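Local coordinates for N-acetylmuramoyl-L-alanine amidase AmiD (Escherichia coli, PDB 3D2Y), which hydrolyses, with a catalytic zinc ion, the amide bond between N-acetylmuramoyl residues and L-amino acids in cell-wall glycopeptides at the outer membrane, at residues A[46-50]-A[51-55]; A[72-75]-A[76-80]. One frame throughout, in Å; residues are numbered along the deposited sequence.

Contact 1 (46-55) and contact 2 (72-80) follow each other along the chain, with centres 12 Å apart, and they touch. Leu-75 CD1 packs on Leu-48 CB at 3.7 Å, Leu-75 CB lies 3.3 Å from Ser-55 O, and Val-76 CG2 lies 3.9 Å from Ser-54 OG. Contact 1 is the nearer to the catalytic centre: the side chain of Ser-55 comes within about 3 Å of that of Glu-104, the proton acceptor, and the bound peptide packs on Thr-47, Leu-48 and Val-53. Contact 2 stands further back, the side chain of Leu-75 being about 7 Å from that of Glu-104.

Contact 1 of 2, residues A[46-50]-A[51-55]; sequences ATLTD and KQVSS
Apolar packing joins Leu-48 to the returning loop at Val-53: in the conformer described, CG2 of the valine lies 3.9 Å from CD2 of the leucine. The neighbouring branch of Val-53 meets the helix too: its CG1 sits between the backbone N and the carbonyl carbon (chi1 42°), 3.9 Å from Thr-47 CG2. Leu-48 CD1 continues the row to Ser-55 OG, also at 3.9 Å.

Backbone contacts of the CA-H...O kind run both ways across the turn. Leu-48 CA approaches Val-53 O at 3.5 Å with 140° at the hydrogen, while Ser-54 CA lies 3.4 Å from Leu-48 O. No conventional hydrogen bond links 46-50 to 51-55. Within 46-50, Asp-50 N bonds to Thr-47 O at 3.1 Å.

The hydroxyls are engaged with other parts of the chain: Thr-47 OG1 with Ser-43 O, Ser-54 OG with Trp-83 N and Ser-55 OG with Tyr-57 O. At the outer bend Asp-50 and Lys-51 run side by side, their charged ends 6.3 Å apart (OD2 to NZ).

Between 46-50 and 51-55 the contact thus rests on apolar packing and weak CH...O contacts, the loop's conventional bonds going to Trp-83 and Tyr-57; the bound peptide packs on Thr-47, Leu-48 and Val-53.

Contact 2 of 2, residues A[72-75]-A[76-80]; sequences IWQL and VPEQE
Gln-74 reaches along the chain to Val-76, its CG 3.6 Å from Val-76 O. With CG anti to the backbone N (chi1 176°) and chi2 at 178°, the side chain is fully extended, and its end lies beside Val-76 O, with Glu-78 further off.

The closely packed part is the junction of Leu-75 and Val-76. Val-76 CG2, placed beside its own backbone N, lies 3.3 Å from Leu-75 O, and the gap from Leu-75 CB to that same methyl group is 4.3 Å. These are contacts between adjacent residues, and each side chain also packs on residues beyond the segment: Leu-75 on Leu-45 and Leu-48 of helix 41-48, Val-76 on Ser-54 and His-56.

Strand 73-74 is an outermost strand of the mixed five-stranded sheet of the amidase domain and runs antiparallel to strand 57-59. Backbone hydrogen bonds between Trp-73 and Leu-58 and between Leu-75 and His-56 secure it there. The chain then leaves the sheet and closes a type I beta turn from Pro-77 to Glu-80, shut by a bond from Glu-80 N to Pro-77 O of 2.9 Å; Glu-80 O is hydrogen-bonded in turn to His-56 NE2.

The solvent side is the flank of Gln-74 and Pro-77, both exposed. The side chain of Pro-77 is about 3 Å from a bound glycerol, probably left from crystallisation. Glu-78 behaves otherwise: its extended chain (chi2 -172°) brings the carboxylate to Tyr-141 OH through OE1, while OE2 takes a salt bridge from Arg-140 and a hydrogen bond with Tyr-57 OH, tying the turn to helix 124-141 and to strand 57-59.

Contact 1 of 2, residues A[46-50]-A[51-55]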
ATOM      1  N   ALA A  46       9.670  10.328 -17.183  1.00 13.54           N
ATOM      2  CA  ALA A  46       9.681  11.780 -17.334  1.00 10.38           C
ATOM      3  C   ALA A  46       8.943  12.462 -16.157  1.00 11.71           C
ATOM      4  O   ALA A  46       9.476  13.355 -15.475  1.00  6.88           O
ATOM      5  CB  ALA A  46       9.050  12.176 -18.694  1.00 14.73           C
ATOM      6  N   THR A  47       7.736  11.984 -15.890  1.00 11.40           N
ATOM      7  CA  THR A  47       6.858  12.598 -14.902  1.00 10.45           C
ATOM      8  C   THR A  47       7.424  12.430 -13.490  1.00  9.93           C
ATOM      9  O   THR A  47       7.466  13.383 -12.725  1.00 15.22           O
ATOM     10  CB  THR A  47       5.418  12.009 -14.967  1.00  8.00           C
ATOM     11  OG1 THR A  47       4.824  12.270 -16.255  1.00 10.64           O
ATOM     12  CG2 THR A  47       4.542  12.583 -13.866  1.00  9.23           C
ATOM     13  N   LEU A  48       7.889  11.232 -13.172  1.00  2.78           N
ATOM     14  CA  LEU A  48       8.422  10.943 -11.846  1.00  6.44           C
ATOM     15  C   LEU A  48       9.801  11.519 -11.535  1.00  7.33           C
ATOM     16  O   LEU A  48      10.317  11.336 -10.413  1.00  6.73           O
ATOM     17  CB  LEU A  48       8.429   9.438 -11.626  1.00  5.09           C
ATOM     18  CG  LEU A  48       7.048   8.776 -11.627  1.00  6.63           C
ATOM     19  CD1 LEU A  48       7.145   7.246 -11.837  1.00  2.10           C
ATOM     20  CD2 LEU A  48       6.239   9.152 -10.362  1.00  4.13           C
ATOM     21  N   THR A  49      10.405  12.182 -12.515  1.00  8.26           N
ATOM     22  CA  THR A  49      11.671  12.902 -12.307  1.00 11.62           C
ATOM     23  C   THR A  49      11.483  14.416 -12.459  1.00 13.57           C
ATOM     24  O   THR A  49      12.462  15.188 -12.429  1.00 15.75           O
ATOM     25  CB  THR A  49      12.830  12.374 -13.191  1.00  8.25           C
ATOM     26  OG1 THR A  49      12.505  12.484 -14.592  1.00 10.22           O
ATOM     27  CG2 THR A  49      13.119  10.886 -12.880  1.00  9.12           C
ATOM     28  N   ASP A  50      10.226  14.837 -12.580  1.00 13.25           N
ATOM     29  CA  ASP A  50       9.906  16.256 -12.702  1.00 16.58           C
ATOM     30  C   ASP A  50       9.660  16.850 -11.324  1.00 17.02           C
ATOM     31  O   ASP A  50      10.053  16.282 -10.287  1.00 20.14           O
ATOM     32  CB  ASP A  50       8.707  16.510 -13.635  1.00 18.31           C
ATOM     33  CG  ASP A  50       8.983  17.631 -14.667  1.00 30.34           C
ATOM     34  OD1 ASP A  50       9.956  17.485 -15.450  1.00 35.78           O
ATOM     35  OD2 ASP A  50       8.233  18.646 -14.715  1.00 30.73           O
ATOM     36  N   LYS A  51       9.017  18.000 -11.292  1.00 19.36           N
ATOM     37  CA  LYS A  51       9.028  18.740 -10.046  1.00 22.42           C
ATOM     38  C   LYS A  51       7.712  18.677  -9.245  1.00 17.25           C
ATOM     39  O   LYS A  51       7.582  19.348  -8.229  1.00 15.46           O
ATOM     40  CB  LYS A  51       9.600  20.150 -10.246  1.00 25.18           C
ATOM     41  CG  LYS A  51       9.197  20.834 -11.533  1.00 30.13           C
ATOM     42  CD  LYS A  51       8.052  21.809 -11.294  1.00 34.04           C
ATOM     43  CE  LYS A  51       7.968  22.831 -12.425  1.00 35.72           C
ATOM     44  NZ  LYS A  51       7.967  24.204 -11.828  1.00 34.24           N
ATOM     45  N   GLN A  52       6.781  17.828  -9.684  1.00 14.29           N
ATOM     46  CA  GLN A  52       5.497  17.664  -8.996  0.50 15.07           C
ATOM     47  C   GLN A  52       5.370  16.332  -8.247  1.00 11.74           C
ATOM     48  O   GLN A  52       4.828  16.277  -7.153  1.00 10.01           O
ATOM     49  CB  GLN A  52       4.332  17.865  -9.975  0.50 19.66           C
ATOM     50  CG  GLN A  52       4.222  19.309 -10.478  0.50 20.09           C
ATOM     51  CD  GLN A  52       3.111  19.509 -11.487  0.50 21.26           C
ATOM     52  OE1 GLN A  52       1.925  19.466 -11.142  0.50 24.00           O
ATOM     53  NE2 GLN A  52       3.488  19.763 -12.741  0.50 21.96           N
ATOM     54  N   VAL A  53       5.868  15.250  -8.831  1.00 10.02           N
ATOM     55  CA  VAL A  53       5.759  13.958  -8.172  0.50  7.94           C
ATOM     56  C   VAL A  53       7.001  13.108  -8.419  1.00  7.11           C
ATOM     57  O   VAL A  53       7.718  13.326  -9.372  1.00  3.69           O
ATOM     58  CB  VAL A  53       4.426  13.230  -8.539  0.50  8.47           C
ATOM     59  CG1 VAL A  53       4.105  13.361 -10.028  0.50  8.01           C
ATOM     60  CG2 VAL A  53       4.482  11.767  -8.145  0.50  7.06           C
ATOM     61  N   SER A  54       7.269  12.184  -7.511  1.00  2.73           N
ATOM     62  CA  SER A  54       8.302  11.166  -7.700  1.00  8.62           C
ATOM     63  C   SER A  54       7.964   9.864  -6.953  1.00  5.01           C
ATOM     64  O   SER A  54       6.999   9.793  -6.177  1.00  5.35           O
ATOM     65  CB  SER A  54       9.663  11.677  -7.228  1.00  4.31           C
ATOM     66  OG  SER A  54       9.650  11.866  -5.802  1.00  5.18           O
ATOM     67  N   SER A  55       8.749   8.825  -7.193  1.00  6.84           N
ATOM     68  CA  SER A  55       8.664   7.609  -6.373  1.00  4.70           C
ATOM     69  C   SER A  55      10.072   7.072  -6.223  1.00  6.26           C
ATOM     70  O   SER A  55      10.974   7.448  -6.993  1.00  8.65           O
ATOM     71  CB  SER A  55       7.755   6.556  -7.018  1.00  9.51           C
ATOM     72  OG  SER A  55       8.259   6.184  -8.299  1.00 10.33           O
TER

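Contact 2 of 2, residues A[72-75]-A[76-80]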
ATOM      1  N   ILE A  72      15.057  -2.789 -12.519  1.00  7.00           N
ATOM      2  CA  ILE A  72      14.087  -1.850 -11.955  1.00  6.82           C
ATOM      3  C   ILE A  72      14.785  -0.490 -11.770  1.00  4.64           C
ATOM      4  O   ILE A  72      15.972  -0.451 -11.452  1.00  5.47           O
ATOM      5  CB  ILE A  72      13.595  -2.385 -10.563  1.00  4.10           C
ATOM      6  CG1 ILE A  72      12.838  -3.712 -10.711  1.00  5.97           C
ATOM      7  CG2 ILE A  72      12.726  -1.361  -9.828  1.00  2.67           C
ATOM      8  CD1 ILE A  72      12.611  -4.441  -9.358  1.00  3.33           C
ATOM      9  N   TRP A  73      14.054   0.615 -11.965  1.00  4.79           N
ATOM     10  CA  TRP A  73      14.639   1.957 -11.897  1.00  6.52           C
ATOM     11  C   TRP A  73      14.464   2.513 -10.494  1.00 11.39           C
ATOM     12  O   TRP A  73      13.378   2.414  -9.946  1.00  6.63           O
ATOM     13  CB  TRP A  73      14.006   2.879 -12.955  1.00  8.93           C
ATOM     14  CG  TRP A  73      14.757   2.844 -14.277  1.00  9.18           C
ATOM     15  CD1 TRP A  73      15.566   3.814 -14.763  1.00 10.48           C
ATOM     16  CD2 TRP A  73      14.776   1.780 -15.229  1.00  7.90           C
ATOM     17  NE1 TRP A  73      16.072   3.447 -15.984  1.00 10.35           N
ATOM     18  CE2 TRP A  73      15.598   2.202 -16.299  1.00  7.73           C
ATOM     19  CE3 TRP A  73      14.149   0.522 -15.304  1.00  5.12           C
ATOM     20  CZ2 TRP A  73      15.858   1.394 -17.418  1.00 12.75           C
ATOM     21  CZ3 TRP A  73      14.401  -0.288 -16.425  1.00  8.04           C
ATOM     22  CH2 TRP A  73      15.250   0.161 -17.474  1.00  9.13           C
ATOM     23  N   GLN A  74      15.556   2.988  -9.888  1.00  9.87           N
ATOM     24  CA  GLN A  74      15.470   3.682  -8.585  1.00  9.37           C
ATOM     25  C   GLN A  74      15.718   5.157  -8.819  1.00  7.28           C
ATOM     26  O   GLN A  74      16.726   5.550  -9.421  1.00  8.47           O
ATOM     27  CB  GLN A  74      16.365   3.065  -7.484  1.00 10.28           C
ATOM     28  CG  GLN A  74      16.326   3.876  -6.141  1.00  7.78           C
ATOM     29  CD  GLN A  74      17.137   3.321  -5.005  1.00 12.01           C
ATOM     30  OE1 GLN A  74      16.922   3.702  -3.836  1.00 11.95           O
ATOM     31  NE2 GLN A  74      18.065   2.442  -5.303  1.00  8.59           N
ATOM     32  N   LEU A  75      14.763   5.974  -8.386  1.00  3.89           N
ATOM     33  CA  LEU A  75      14.745   7.380  -8.715  1.00  5.52           C
ATOM     34  C   LEU A  75      15.119   8.256  -7.536  1.00  2.00           C
ATOM     35  O   LEU A  75      15.492   9.401  -7.719  1.00  7.19           O
ATOM     36  CB  LEU A  75      13.352   7.780  -9.233  1.00  7.40           C
ATOM     37  CG  LEU A  75      12.794   7.008 -10.423  1.00  9.53           C
ATOM     38  CD1 LEU A  75      11.403   7.488 -10.733  1.00 13.38           C
ATOM     39  CD2 LEU A  75      13.690   7.164 -11.690  1.00  8.50           C
ATOM     40  N   VAL A  76      14.976   7.721  -6.320  1.00  2.11           N
ATOM     41  CA  VAL A  76      15.107   8.505  -5.092  1.00  3.86           C
ATOM     42  C   VAL A  76      15.731   7.600  -4.041  1.00  5.92           C
ATOM     43  O   VAL A  76      15.254   6.479  -3.868  1.00  4.30           O
ATOM     44  CB  VAL A  76      13.748   9.077  -4.543  1.00  2.00           C
ATOM     45  CG1 VAL A  76      13.944   9.775  -3.124  1.00  3.30           C
ATOM     46  CG2 VAL A  76      13.076  10.030  -5.542  1.00  2.00           C
ATOM     47  N   PRO A  77      16.846   8.055  -3.401  1.00  6.69           N
ATOM     48  CA  PRO A  77      17.452   7.270  -2.298  1.00  7.52           C
ATOM     49  C   PRO A  77      16.391   7.036  -1.217  1.00  4.95           C
ATOM     50  O   PRO A  77      15.589   7.924  -0.941  1.00 11.75           O
ATOM     51  CB  PRO A  77      18.576   8.178  -1.780  1.00  9.46           C
ATOM     52  CG  PRO A  77      18.915   9.085  -2.934  1.00  9.76           C
ATOM     53  CD  PRO A  77      17.562   9.329  -3.611  1.00  9.38           C
ATOM     54  N   GLU A  78      16.394   5.831  -0.642  1.00  5.70           N
ATOM     55  CA  GLU A  78      15.355   5.388   0.292  1.00  6.62           C
ATOM     56  C   GLU A  78      15.410   6.245   1.538  1.00  2.88           C
ATOM     57  O   GLU A  78      14.396   6.392   2.206  1.00  7.60           O
ATOM     58  CB  GLU A  78      15.541   3.911   0.702  1.00  7.01           C
ATOM     59  CG  GLU A  78      15.262   2.860  -0.387  1.00  6.46           C
ATOM     60  CD  GLU A  78      15.283   1.399   0.138  1.00  2.64           C
ATOM     61  OE1 GLU A  78      15.787   1.163   1.260  1.00  7.07           O
ATOM     62  OE2 GLU A  78      14.796   0.503  -0.587  1.00  9.25           O
ATOM     63  N   GLN A  79      16.593   6.796   1.845  1.00  6.61           N
ATOM     64  CA  GLN A  79      16.802   7.648   3.019  0.50  4.99           C
ATOM     65  C   GLN A  79      15.980   8.924   2.903  1.00  5.63           C
ATOM     66  O   GLN A  79      15.707   9.572   3.880  1.00  6.36           O
ATOM     67  CB  GLN A  79      18.281   8.040   3.131  0.50  6.51           C
ATOM     68  CG  GLN A  79      18.650   9.210   2.198  0.50  9.72           C
ATOM     69  CD  GLN A  79      20.083   9.247   1.755  0.50 12.58           C
ATOM     70  OE1 GLN A  79      20.371   9.564   0.596  0.50  9.92           O
ATOM     71  NE2 GLN A  79      21.000   8.936   2.665  0.50  9.82           N
ATOM     72  N   GLU A  80      15.641   9.278   1.670  1.00  5.76           N
ATOM     73  CA  GLU A  80      14.929  10.507   1.375  1.00  4.50           C
ATOM     74  C   GLU A  80      13.476  10.197   1.065  1.00  5.76           C
ATOM     75  O   GLU A  80      13.160   9.104   0.606  1.00  6.48           O
ATOM     76  CB  GLU A  80      15.585  11.227   0.197  1.00 12.05           C
ATOM     77  CG  GLU A  80      16.912  11.910   0.556  1.00 17.64           C
ATOM     78  CD  GLU A  80      17.254  12.953  -0.440  1.00 22.51           C
ATOM     79  OE1 GLU A  80      17.341  14.136  -0.036  1.00 29.17           O
ATOM     80  OE2 GLU A  80      17.402  12.600  -1.628  1.00 21.92           O
TER